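PDB 5DL5: membrane protein from Acinetobacter baumannii AB307-0294, which forms an outer-membrane beta-barrel channel of the OprD family that probably lets small nutrients and some antibiotics across the outer membrane. Local coordinates for residues I363-R366 against N367-D370. Numbering follows the deposited sequence.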
ATOM      1  N   ILE A 363      -7.148  11.911  19.250  1.00 31.95           N
ATOM      2  CA  ILE A 363      -8.058  11.172  18.377  1.00 32.27           C
ATOM      3  C   ILE A 363      -9.465  11.384  18.913  1.00 35.23           C
ATOM      4  O   ILE A 363      -9.750  11.183  20.149  1.00 35.75           O
ATOM      5  CB  ILE A 363      -7.805   9.683  18.410  1.00 33.18           C
ATOM      6  CG1 ILE A 363      -6.417   9.354  17.967  1.00 31.96           C
ATOM      7  CG2 ILE A 363      -8.902   8.980  17.550  1.00 34.40           C
ATOM      8  CD1 ILE A 363      -5.989   7.967  18.441  1.00 37.05           C
ATOM      9  N   LYS A 364     -10.321  11.873  17.998  1.00 36.50           N
ATOM     10  CA  LYS A 364     -11.742  12.056  18.266  1.00 39.98           C
ATOM     11  C   LYS A 364     -12.529  10.806  17.963  1.00 39.61           C
ATOM     12  O   LYS A 364     -12.476  10.344  16.869  1.00 37.05           O
ATOM     13  CB  LYS A 364     -12.391  13.151  17.410  1.00 45.14           C
ATOM     14  CG  LYS A 364     -12.033  14.569  17.762  1.00 50.64           C
ATOM     15  CD  LYS A 364     -13.034  15.525  17.131  1.00 57.34           C
ATOM     16  CE  LYS A 364     -12.448  16.941  17.137  1.00 62.14           C
ATOM     17  NZ  LYS A 364     -13.429  17.972  16.601  1.00 65.50           N
ATOM     18  N   VAL A 365     -13.295  10.325  18.914  1.00 41.60           N
ATOM     19  CA  VAL A 365     -14.138   9.155  18.708  1.00 41.65           C
ATOM     20  C   VAL A 365     -15.507   9.675  19.054  1.00 45.40           C
ATOM     21  O   VAL A 365     -15.759  10.256  20.159  1.00 41.42           O
ATOM     22  CB  VAL A 365     -13.809   8.038  19.700  1.00 42.11           C
ATOM     23  CG1 VAL A 365     -14.757   6.877  19.479  1.00 44.00           C
ATOM     24  CG2 VAL A 365     -12.338   7.577  19.589  1.00 38.19           C
ATOM     25  N   ARG A 366     -16.386   9.558  18.053  1.00 43.52           N
ATOM     26  CA  ARG A 366     -17.586  10.310  17.952  1.00 45.12           C
ATOM     27  C   ARG A 366     -18.453  10.017  19.141  1.00 45.61           C
ATOM     28  O   ARG A 366     -18.664   8.858  19.417  1.00 45.88           O
ATOM     29  CB  ARG A 366     -18.342   9.832  16.634  1.00 45.07           C
ATOM     30  CG  ARG A 366     -19.711  10.561  16.496  1.00 49.37           C
ATOM     31  CD  ARG A 366     -20.327  10.239  15.127  1.00 51.88           C
ATOM     32  NE  ARG A 366     -20.792   8.853  15.182  1.00 56.17           N
ATOM     33  CZ  ARG A 366     -21.996   8.493  15.650  1.00 57.81           C
ATOM     34  NH1 ARG A 366     -22.898   9.398  16.000  1.00 60.47           N
ATOM     35  NH2 ARG A 366     -22.327   7.205  15.693  1.00 59.86           N
ATOM     36  N   ASN A 367     -18.967  11.029  19.824  1.00 50.29           N
ATOM     37  CA  ASN A 367     -19.800  10.876  21.046  1.00 55.97           C
ATOM     38  C   ASN A 367     -19.132  10.201  22.273  1.00 58.17           C
ATOM     39  O   ASN A 367     -19.867   9.794  23.200  1.00 55.15           O
ATOM     40  CB  ASN A 367     -21.123  10.108  20.776  1.00 62.62           C
ATOM     41  CG  ASN A 367     -22.114  10.894  19.959  1.00 66.66           C
ATOM     42  OD1 ASN A 367     -22.091  12.135  19.955  1.00 68.55           O
ATOM     43  ND2 ASN A 367     -22.990  10.169  19.242  1.00 65.56           N
ATOM     44  N   VAL A 368     -17.793  10.001  22.246  1.00 54.69           N
ATOM     45  CA  VAL A 368     -17.093   9.406  23.378  1.00 53.90           C
ATOM     46  C   VAL A 368     -16.041  10.373  23.922  1.00 51.02           C
ATOM     47  O   VAL A 368     -16.106  10.633  25.055  1.00 51.09           O
ATOM     48  CB  VAL A 368     -16.507   8.007  23.063  1.00 53.80           C
ATOM     49  CG1 VAL A 368     -15.753   7.440  24.276  1.00 53.95           C
ATOM     50  CG2 VAL A 368     -17.640   7.043  22.643  1.00 54.70           C
ATOM     51  N   THR A 369     -15.131  10.908  23.104  1.00 47.62           N
ATOM     52  CA  THR A 369     -14.009  11.702  23.604  1.00 46.88           C
ATOM     53  C   THR A 369     -13.337  12.398  22.456  1.00 44.24           C
ATOM     54  O   THR A 369     -13.363  11.941  21.297  1.00 41.32           O
ATOM     55  CB  THR A 369     -12.900  10.800  24.231  1.00 46.93           C
ATOM     56  OG1 THR A 369     -11.846  11.593  24.732  1.00 47.41           O
ATOM     57  CG2 THR A 369     -12.241   9.882  23.189  1.00 45.01           C
ATOM     58  N   ASP A 370     -12.560  13.393  22.817  1.00 42.15           N
ATOM     59  CA  ASP A 370     -11.748  14.169  21.908  1.00 43.89           C
ATOM     60  C   ASP A 370     -10.274  13.787  22.161  1.00 41.57           C
ATOM     61  O   ASP A 370      -9.363  14.295  21.470  1.00 40.79           O
ATOM     62  CB  ASP A 370     -11.998  15.697  22.147  1.00 47.72           C
ATOM     63  CG  ASP A 370     -13.315  16.185  21.558  1.00 54.72           C
ATOM     64  OD1 ASP A 370     -13.729  15.664  20.538  1.00 57.66           O
ATOM     65  OD2 ASP A 370     -13.959  17.098  22.126  1.00 67.79           O
TER
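V365 lies alongside V368, its CG1 4.1 Å from V368 CB, the two branched side chains pointing the same way over one face of a tight hairpin. With CG1 anti to the backbone N (chi1 177°), V365 turns that methyl beside its own carbonyl, toward the turn. T369, on the same face, brings CG2 to 4.2 Å from V365 CB. Beta-branched V365 and T369 suit their extended backbones, whereas V368 sits in a bulge.

V365 N donates to T369 O at 2.9 Å, almost straight. V365 O accepts twice, from T369 N in the carbonyl plane and from V368 N tilted 32° from it. Two residues thus oppose one, a classic beta bulge. V365-V368 forms a type II beta turn with R366 and N367 at its corners; asparagine accepts the positive phi (62°) there. Their side chains run side by side, but R366 NH1 and N367 ND2, 3.3 Å apart, are both donors and do not bond.

On the other face K364 runs extended beside D370. K364 NZ stops 4.6 Å from D370 OD1, too far for a salt bridge, though the opposite charges probably attract weakly. T369 OG1 bonds to D371 N, tying the turn to the returning strand. The hairpin joins strand 351-365 to its antiparallel neighbour 371-384 in the barrel wall, while K364 also pairs through its backbone with N329, just before strand 332-341.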